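Local coordinates for Mgp-operon protein 3 (Mycoplasma pneumoniae, PDB 6RJ1), which probably binds host-cell sugars as P40/P90, an extracellular adhesion protein that acts alongside adhesin P1 in Mycoplasma pneumoniae, at residues Gln87-Ala92 with Gln109-Tyr114; Ala553-Gly558 with Leu775-Thr780. All coordinates share one frame; numbering follows the deposited sequence.

Contact 1 (Gln87-Ala92 with Gln109-Tyr114); sequences QESQKA and QDFASY
The phenyl ring of F111 meets S89 of the helix at its edge: S89 CB lies near the ring plane, 3.6 Å from F111 CD1 and almost as near to CE1. One face of the same ring is covered from within its own segment, where Q109 folds back and sets its CG over the ring centre, 3.5 Å above the plane. H37 adds an edge-to-face ring contact. F111 sits in a left-handed backbone conformation that turns the loop, and its first torsion of -54° lays CG beside the backbone N, with the ring directed at the helix.

No direct hydrogen bond joins the two segments. S89 OG stays 3.9 Å from D110 O, and a water bridges them, donating to S89 OG at 2.7 Å and to D110 O at 2.7 Å. The serine hydroxyl also donates to L61 O, which together with the water provides for a polar atom on a buried residue. Just past the bridge the loop is braced by an Asx turn: A112 N donates to D110 OD1 over 3.1 Å at 158°, approaching on the anti side of the carboxylate and 30° out of its plane. The other oxygen, OD2, makes a salt bridge with K133, so both carboxylate oxygens of D110 have a partner.

Helix 86-93 thus rests through one small serine on the loop that leads into strand 114-121. F111 packs on L61 and on S59 of strand 52-59, while D110 and A112 touch F84 of strand 82-84. Beyond the turn, Y114 enters the mixed sheet between strands 52-59 and 125-135, leaving the helix at the end of the loop away from the sheet.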
ATOM      1  N   GLN A  87     -15.161   6.637 -26.025  1.00 87.03           N
ATOM      2  CA  GLN A  87     -15.093   5.798 -27.222  1.00 87.26           C
ATOM      3  C   GLN A  87     -14.655   4.362 -26.899  1.00 91.98           C
ATOM      4  O   GLN A  87     -15.244   3.417 -27.430  1.00 91.30           O
ATOM      5  CB  GLN A  87     -14.175   6.432 -28.278  1.00 88.85           C
ATOM      6  CG  GLN A  87     -14.802   7.636 -28.981  1.00113.34           C
ATOM      7  CD  GLN A  87     -13.876   8.290 -29.982  1.00142.63           C
ATOM      8  OE1 GLN A  87     -12.700   8.571 -29.702  1.00141.38           O
ATOM      9  NE2 GLN A  87     -14.397   8.569 -31.172  1.00135.08           N
ATOM     10  N   GLU A  88     -13.641   4.204 -26.019  1.00 89.37           N
ATOM     11  CA  GLU A  88     -13.133   2.904 -25.576  1.00 89.41           C
ATOM     12  C   GLU A  88     -14.147   2.215 -24.659  1.00 92.72           C
ATOM     13  O   GLU A  88     -14.288   0.995 -24.722  1.00 92.90           O
ATOM     14  CB  GLU A  88     -11.785   3.058 -24.850  1.00 90.95           C
ATOM     15  CG  GLU A  88     -10.587   2.508 -25.608  1.00103.40           C
ATOM     16  CD  GLU A  88     -10.477   0.999 -25.707  1.00127.07           C
ATOM     17  OE1 GLU A  88     -10.556   0.321 -24.657  1.00124.60           O
ATOM     18  OE2 GLU A  88     -10.292   0.497 -26.838  1.00126.42           O
ATOM     19  N   SER A  89     -14.844   2.998 -23.808  1.00 88.06           N
ATOM     20  CA  SER A  89     -15.865   2.510 -22.876  1.00 87.46           C
ATOM     21  C   SER A  89     -17.047   1.917 -23.643  1.00 92.33           C
ATOM     22  O   SER A  89     -17.596   0.895 -23.232  1.00 91.36           O
ATOM     23  CB  SER A  89     -16.332   3.639 -21.964  1.00 89.62           C
ATOM     24  OG  SER A  89     -15.398   3.882 -20.926  1.00 94.79           O
ATOM     25  N   GLN A  90     -17.418   2.546 -24.774  1.00 90.51           N
ATOM     26  CA  GLN A  90     -18.483   2.079 -25.654  1.00 90.44           C
ATOM     27  C   GLN A  90     -17.984   0.838 -26.388  1.00 95.44           C
ATOM     28  O   GLN A  90     -18.751  -0.106 -26.574  1.00 95.52           O
ATOM     29  CB  GLN A  90     -18.889   3.176 -26.649  1.00 91.70           C
ATOM     30  CG  GLN A  90     -20.256   2.944 -27.319  1.00112.89           C
ATOM     31  CD  GLN A  90     -21.435   3.326 -26.447  1.00135.72           C
ATOM     32  OE1 GLN A  90     -22.138   2.470 -25.899  1.00132.65           O
ATOM     33  NE2 GLN A  90     -21.687   4.621 -26.310  1.00128.08           N
ATOM     34  N   LYS A  91     -16.687   0.829 -26.768  1.00 92.64           N
ATOM     35  CA  LYS A  91     -16.036  -0.284 -27.464  1.00 92.88           C
ATOM     36  C   LYS A  91     -16.050  -1.533 -26.575  1.00 97.96           C
ATOM     37  O   LYS A  91     -16.383  -2.621 -27.048  1.00 97.71           O
ATOM     38  CB  LYS A  91     -14.598   0.099 -27.866  1.00 95.22           C
ATOM     39  CG  LYS A  91     -13.976  -0.800 -28.929  1.00113.03           C
ATOM     40  CD  LYS A  91     -12.515  -0.447 -29.171  1.00122.43           C
ATOM     41  CE  LYS A  91     -11.827  -1.432 -30.083  1.00129.64           C
ATOM     42  NZ  LYS A  91     -10.377  -1.134 -30.215  1.00136.08           N
ATOM     43  N   ALA A  92     -15.736  -1.349 -25.278  1.00 94.99           N
ATOM     44  CA  ALA A  92     -15.704  -2.397 -24.264  1.00 94.98           C
ATOM     45  C   ALA A  92     -17.098  -2.938 -23.950  1.00100.23           C
ATOM     46  O   ALA A  92     -17.215  -4.117 -23.606  1.00100.35           O
ATOM     47  CB  ALA A  92     -15.040  -1.881 -22.999  1.00 95.54           C
ATOM     48  N   GLN A 109     -21.760   7.571 -21.771  1.00 88.29           N
ATOM     49  CA  GLN A 109     -21.241   7.776 -20.419  1.00 85.99           C
ATOM     50  C   GLN A 109     -19.799   7.334 -20.305  1.00 85.78           C
ATOM     51  O   GLN A 109     -19.355   6.442 -21.034  1.00 85.13           O
ATOM     52  CB  GLN A 109     -22.119   7.057 -19.366  1.00 87.03           C
ATOM     53  CG  GLN A 109     -22.347   5.571 -19.643  1.00 98.68           C
ATOM     54  CD  GLN A 109     -23.427   4.940 -18.802  1.00111.30           C
ATOM     55  OE1 GLN A 109     -23.329   4.860 -17.574  1.00106.19           O
ATOM     56  NE2 GLN A 109     -24.473   4.446 -19.459  1.00 99.77           N
ATOM     57  N   ASP A 110     -19.083   7.960 -19.367  1.00 79.42           N
ATOM     58  CA  ASP A 110     -17.684   7.701 -19.036  1.00 77.98           C
ATOM     59  C   ASP A 110     -17.488   6.542 -18.042  1.00 78.14           C
ATOM     60  O   ASP A 110     -16.354   6.102 -17.852  1.00 76.84           O
ATOM     61  CB  ASP A 110     -17.046   8.979 -18.472  1.00 79.75           C
ATOM     62  CG  ASP A 110     -17.868   9.733 -17.436  1.00 90.28           C
ATOM     63  OD1 ASP A 110     -18.473   9.075 -16.559  1.00 91.17           O
ATOM     64  OD2 ASP A 110     -17.910  10.974 -17.509  1.00 96.74           O
ATOM     65  N   PHE A 111     -18.589   6.077 -17.394  1.00 72.65           N
ATOM     66  CA  PHE A 111     -18.625   5.013 -16.378  1.00 71.38           C
ATOM     67  C   PHE A 111     -17.711   5.320 -15.178  1.00 73.90           C
ATOM     68  O   PHE A 111     -17.113   4.414 -14.596  1.00 73.68           O
ATOM     69  CB  PHE A 111     -18.357   3.613 -16.966  1.00 72.83           C
ATOM     70  CG  PHE A 111     -19.248   3.210 -18.117  1.00 74.10           C
ATOM     71  CD1 PHE A 111     -18.898   3.510 -19.422  1.00 74.71           C
ATOM     72  CD2 PHE A 111     -20.416   2.484 -17.897  1.00 76.92           C
ATOM     73  CE1 PHE A 111     -19.708   3.114 -20.487  1.00 77.12           C
ATOM     74  CE2 PHE A 111     -21.220   2.080 -18.967  1.00 76.76           C
ATOM     75  CZ  PHE A 111     -20.859   2.393 -20.253  1.00 74.96           C
ATOM     76  N   ALA A 112     -17.626   6.613 -14.801  1.00 68.82           N
ATOM     77  CA  ALA A 112     -16.840   7.097 -13.668  1.00 67.52           C
ATOM     78  C   ALA A 112     -17.391   6.536 -12.361  1.00 70.41           C
ATOM     79  O   ALA A 112     -18.573   6.195 -12.277  1.00 70.24           O
ATOM     80  CB  ALA A 112     -16.880   8.615 -13.623  1.00 68.04           C
ATOM     81  N   SER A 113     -16.545   6.455 -11.337  1.00 65.85           N
ATOM     82  CA  SER A 113     -16.963   5.995 -10.023  1.00 64.89           C
ATOM     83  C   SER A 113     -17.818   7.053  -9.319  1.00 69.47           C
ATOM     84  O   SER A 113     -17.653   8.254  -9.550  1.00 68.77           O
ATOM     85  CB  SER A 113     -15.751   5.646  -9.180  1.00 66.24           C
ATOM     86  OG  SER A 113     -14.999   4.621  -9.807  1.00 71.81           O
ATOM     87  N   TYR A 114     -18.752   6.599  -8.483  1.00 67.31           N
ATOM     88  CA  TYR A 114     -19.636   7.501  -7.754  1.00 67.36           C
ATOM     89  C   TYR A 114     -19.693   7.200  -6.280  1.00 70.06           C
ATOM     90  O   TYR A 114     -19.534   6.051  -5.860  1.00 69.01           O
ATOM     91  CB  TYR A 114     -21.071   7.443  -8.312  1.00 68.55           C
ATOM     92  CG  TYR A 114     -21.250   8.154  -9.629  1.00 70.78           C
ATOM     93  CD1 TYR A 114     -21.525   9.520  -9.676  1.00 72.62           C
ATOM     94  CD2 TYR A 114     -21.173   7.461 -10.833  1.00 71.80           C
ATOM     95  CE1 TYR A 114     -21.693  10.181 -10.891  1.00 72.30           C
ATOM     96  CE2 TYR A 114     -21.333   8.110 -12.054  1.00 72.62           C
ATOM     97  CZ  TYR A 114     -21.594   9.472 -12.081  1.00 79.72           C
ATOM     98  OH  TYR A 114     -21.745  10.110 -13.292  1.00 81.20           O
TER
HETATM   99  O   HOH W   1     -14.484   6.169 -19.811  1.00 59.89           O

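Contact 2 (Ala553-Gly558 with Leu775-Thr780); sequences AAFKAG and LLNFGT
F555 reaches from its strand to the loop at N777 and to the backbone leading into G779, and its ring does all the touching from its side. The first torsion, -96°, lies away from the usual staggered positions and carries the ring out toward the other segment. CZ comes 3.4 Å from N777 ND2 and 3.6 Å from N777 CG. The two side chains cross at about a right angle with ring and amide planes 47° apart, an oblique meeting rather than a stack. At the adjoining ring atom, CE2 lies 3.6 Å from G779 N and 3.7 Å from F778 C. With no side chain at G779, the ring edge runs directly up to the main chain, G779 CA lying in the ring plane.

N777 extends with CG roughly anti to its backbone N (chi1 -150°), and a chi2 near zero brings OD1 round to its own chain, where it accepts from F778 N at 2.9 Å. That bond is bent. OD1 takes a second bond from R806 N, and ND2 donates to L733 O, so both ends of this buried amide are engaged and its rotation is fixed against the phenyl ring.

F778 turns the opposite way, its ring meeting F771 edge-to-face. V805 of strand 799-805 packs against both F555 and N777. Strand 549-563 and strand 779-786 belong to separate sheets, joined here through side chain and backbone van der Waals contact with no hydrogen bond between the segments, consistent with neighbouring blades of the beta-propeller to which the MgpC adhesin family is related.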
ATOM      1  N   ALA A 553      -3.873   4.830   7.387  1.00 56.99           N
ATOM      2  CA  ALA A 553      -2.647   4.038   7.409  1.00 56.20           C
ATOM      3  C   ALA A 553      -2.466   3.425   6.044  1.00 60.65           C
ATOM      4  O   ALA A 553      -3.441   3.027   5.391  1.00 60.18           O
ATOM      5  CB  ALA A 553      -2.709   2.952   8.470  1.00 56.58           C
ATOM      6  N   ALA A 554      -1.216   3.392   5.592  1.00 57.39           N
ATOM      7  CA  ALA A 554      -0.844   2.878   4.283  1.00 56.86           C
ATOM      8  C   ALA A 554       0.617   2.472   4.285  1.00 60.44           C
ATOM      9  O   ALA A 554       1.393   2.930   5.125  1.00 59.64           O
ATOM     10  CB  ALA A 554      -1.062   3.967   3.233  1.00 57.32           C
ATOM     11  N   PHE A 555       1.001   1.629   3.332  1.00 56.17           N
ATOM     12  CA  PHE A 555       2.402   1.300   3.145  1.00 54.97           C
ATOM     13  C   PHE A 555       2.868   2.212   2.032  1.00 58.46           C
ATOM     14  O   PHE A 555       2.127   2.439   1.072  1.00 58.02           O
ATOM     15  CB  PHE A 555       2.603  -0.161   2.737  1.00 56.22           C
ATOM     16  CG  PHE A 555       2.910  -1.057   3.900  1.00 57.34           C
ATOM     17  CD1 PHE A 555       4.189  -1.090   4.454  1.00 59.72           C
ATOM     18  CD2 PHE A 555       1.924  -1.867   4.452  1.00 58.37           C
ATOM     19  CE1 PHE A 555       4.466  -1.907   5.552  1.00 59.81           C
ATOM     20  CE2 PHE A 555       2.205  -2.688   5.544  1.00 60.63           C
ATOM     21  CZ  PHE A 555       3.473  -2.696   6.088  1.00 58.81           C
ATOM     22  N   LYS A 556       4.064   2.773   2.178  1.00 54.41           N
ATOM     23  CA  LYS A 556       4.653   3.622   1.156  1.00 53.60           C
ATOM     24  C   LYS A 556       5.041   2.678   0.023  1.00 58.65           C
ATOM     25  O   LYS A 556       5.758   1.699   0.255  1.00 58.97           O
ATOM     26  CB  LYS A 556       5.894   4.334   1.726  1.00 54.96           C
ATOM     27  CG  LYS A 556       6.661   5.189   0.725  1.00 52.89           C
ATOM     28  CD  LYS A 556       8.147   5.306   1.097  1.00 60.31           C
ATOM     29  CE  LYS A 556       9.017   4.311   0.353  1.00 72.25           C
ATOM     30  NZ  LYS A 556       9.290   4.748  -1.048  1.00 90.20           N
ATOM     31  N   ALA A 557       4.520   2.929  -1.183  1.00 55.07           N
ATOM     32  CA  ALA A 557       4.868   2.122  -2.353  1.00 54.47           C
ATOM     33  C   ALA A 557       6.281   2.558  -2.801  1.00 59.57           C
ATOM     34  O   ALA A 557       6.648   3.724  -2.608  1.00 59.83           O
ATOM     35  CB  ALA A 557       3.864   2.357  -3.464  1.00 54.66           C
ATOM     36  N   GLY A 558       7.066   1.625  -3.337  1.00 55.14           N
ATOM     37  CA  GLY A 558       8.415   1.918  -3.803  1.00 54.76           C
ATOM     38  C   GLY A 558       8.407   2.898  -4.959  1.00 59.67           C
ATOM     39  O   GLY A 558       7.764   2.641  -5.969  1.00 60.29           O
ATOM     40  N   LEU A 775       8.462 -11.857   1.206  1.00 63.59           N
ATOM     41  CA  LEU A 775       9.312 -10.695   1.019  1.00 62.53           C
ATOM     42  C   LEU A 775       8.600  -9.371   1.238  1.00 64.57           C
ATOM     43  O   LEU A 775       9.200  -8.442   1.787  1.00 64.60           O
ATOM     44  CB  LEU A 775       9.830 -10.756  -0.435  1.00 62.54           C
ATOM     45  CG  LEU A 775      11.271 -10.356  -0.819  1.00 66.98           C
ATOM     46  CD1 LEU A 775      11.265  -9.307  -1.896  1.00 66.72           C
ATOM     47  CD2 LEU A 775      12.128  -9.950   0.356  1.00 69.28           C
ATOM     48  N   LEU A 776       7.353  -9.259   0.754  1.00 58.50           N
ATOM     49  CA  LEU A 776       6.601  -8.009   0.782  1.00 57.33           C
ATOM     50  C   LEU A 776       5.578  -7.947   1.876  1.00 62.77           C
ATOM     51  O   LEU A 776       4.804  -8.892   2.057  1.00 62.87           O
ATOM     52  CB  LEU A 776       5.936  -7.735  -0.584  1.00 56.51           C
ATOM     53  CG  LEU A 776       6.779  -8.000  -1.829  1.00 60.59           C
ATOM     54  CD1 LEU A 776       5.927  -8.036  -3.058  1.00 60.59           C
ATOM     55  CD2 LEU A 776       7.916  -6.996  -1.970  1.00 62.93           C
ATOM     56  N   ASN A 777       5.563  -6.825   2.606  1.00 59.19           N
ATOM     57  CA  ASN A 777       4.586  -6.618   3.660  1.00 58.50           C
ATOM     58  C   ASN A 777       3.277  -6.087   3.084  1.00 61.99           C
ATOM     59  O   ASN A 777       3.257  -5.504   2.003  1.00 61.41           O
ATOM     60  CB  ASN A 777       5.126  -5.750   4.793  1.00 55.32           C
ATOM     61  CG  ASN A 777       4.518  -6.090   6.134  1.00 67.42           C
ATOM     62  OD1 ASN A 777       3.549  -6.842   6.249  1.00 54.41           O
ATOM     63  ND2 ASN A 777       5.068  -5.542   7.189  1.00 63.36           N
ATOM     64  N   PHE A 778       2.181  -6.342   3.787  1.00 58.77           N
ATOM     65  CA  PHE A 778       0.844  -5.950   3.368  1.00 58.71           C
ATOM     66  C   PHE A 778       0.058  -5.517   4.601  1.00 61.23           C
ATOM     67  O   PHE A 778       0.212  -6.106   5.659  1.00 60.82           O
ATOM     68  CB  PHE A 778       0.191  -7.142   2.640  1.00 60.67           C
ATOM     69  CG  PHE A 778      -1.307  -7.128   2.482  1.00 62.13           C
ATOM     70  CD1 PHE A 778      -1.903  -6.468   1.418  1.00 63.44           C
ATOM     71  CD2 PHE A 778      -2.117  -7.838   3.353  1.00 65.41           C
ATOM     72  CE1 PHE A 778      -3.286  -6.487   1.249  1.00 65.42           C
ATOM     73  CE2 PHE A 778      -3.502  -7.852   3.183  1.00 66.27           C
ATOM     74  CZ  PHE A 778      -4.075  -7.176   2.130  1.00 63.75           C
ATOM     75  N   GLY A 779      -0.751  -4.484   4.449  1.00 57.74           N
ATOM     76  CA  GLY A 779      -1.565  -3.938   5.526  1.00 57.61           C
ATOM     77  C   GLY A 779      -3.006  -3.788   5.108  1.00 60.93           C
ATOM     78  O   GLY A 779      -3.282  -3.306   4.012  1.00 60.66           O
ATOM     79  N   THR A 780      -3.932  -4.201   5.980  1.00 58.16           N
ATOM     80  CA  THR A 780      -5.367  -4.183   5.703  1.00 58.10           C
ATOM     81  C   THR A 780      -6.208  -3.949   6.964  1.00 62.88           C
ATOM     82  O   THR A 780      -5.759  -4.222   8.079  1.00 62.57           O
ATOM     83  CB  THR A 780      -5.766  -5.509   4.977  1.00 61.44           C
ATOM     84  OG1 THR A 780      -7.100  -5.425   4.476  1.00 57.31           O
ATOM     85  CG2 THR A 780      -5.631  -6.746   5.869  1.00 61.36           C
TER

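From the N terminus, the chain passes through strands 40-48 and 52-59 before helix 86-93; contact 1 closes the short loop, partly unmodelled, between that helix and strand 114-121, fastening a local excursion beside the start of strand 114-121, an inner strand of the eight-stranded mixed sheet. Much later the chain reaches strand 549-563, and contact 2 closes a span of more than two hundred residues when residues 775-780 return to it, tying the ten-stranded sheet to the antiparallel sheet that starts at 779-786. The two follow in series, neither nesting nor crossing. Their centres lie 31 Å apart, contact 1 toward the periphery and contact 2 almost at the centre of the chain.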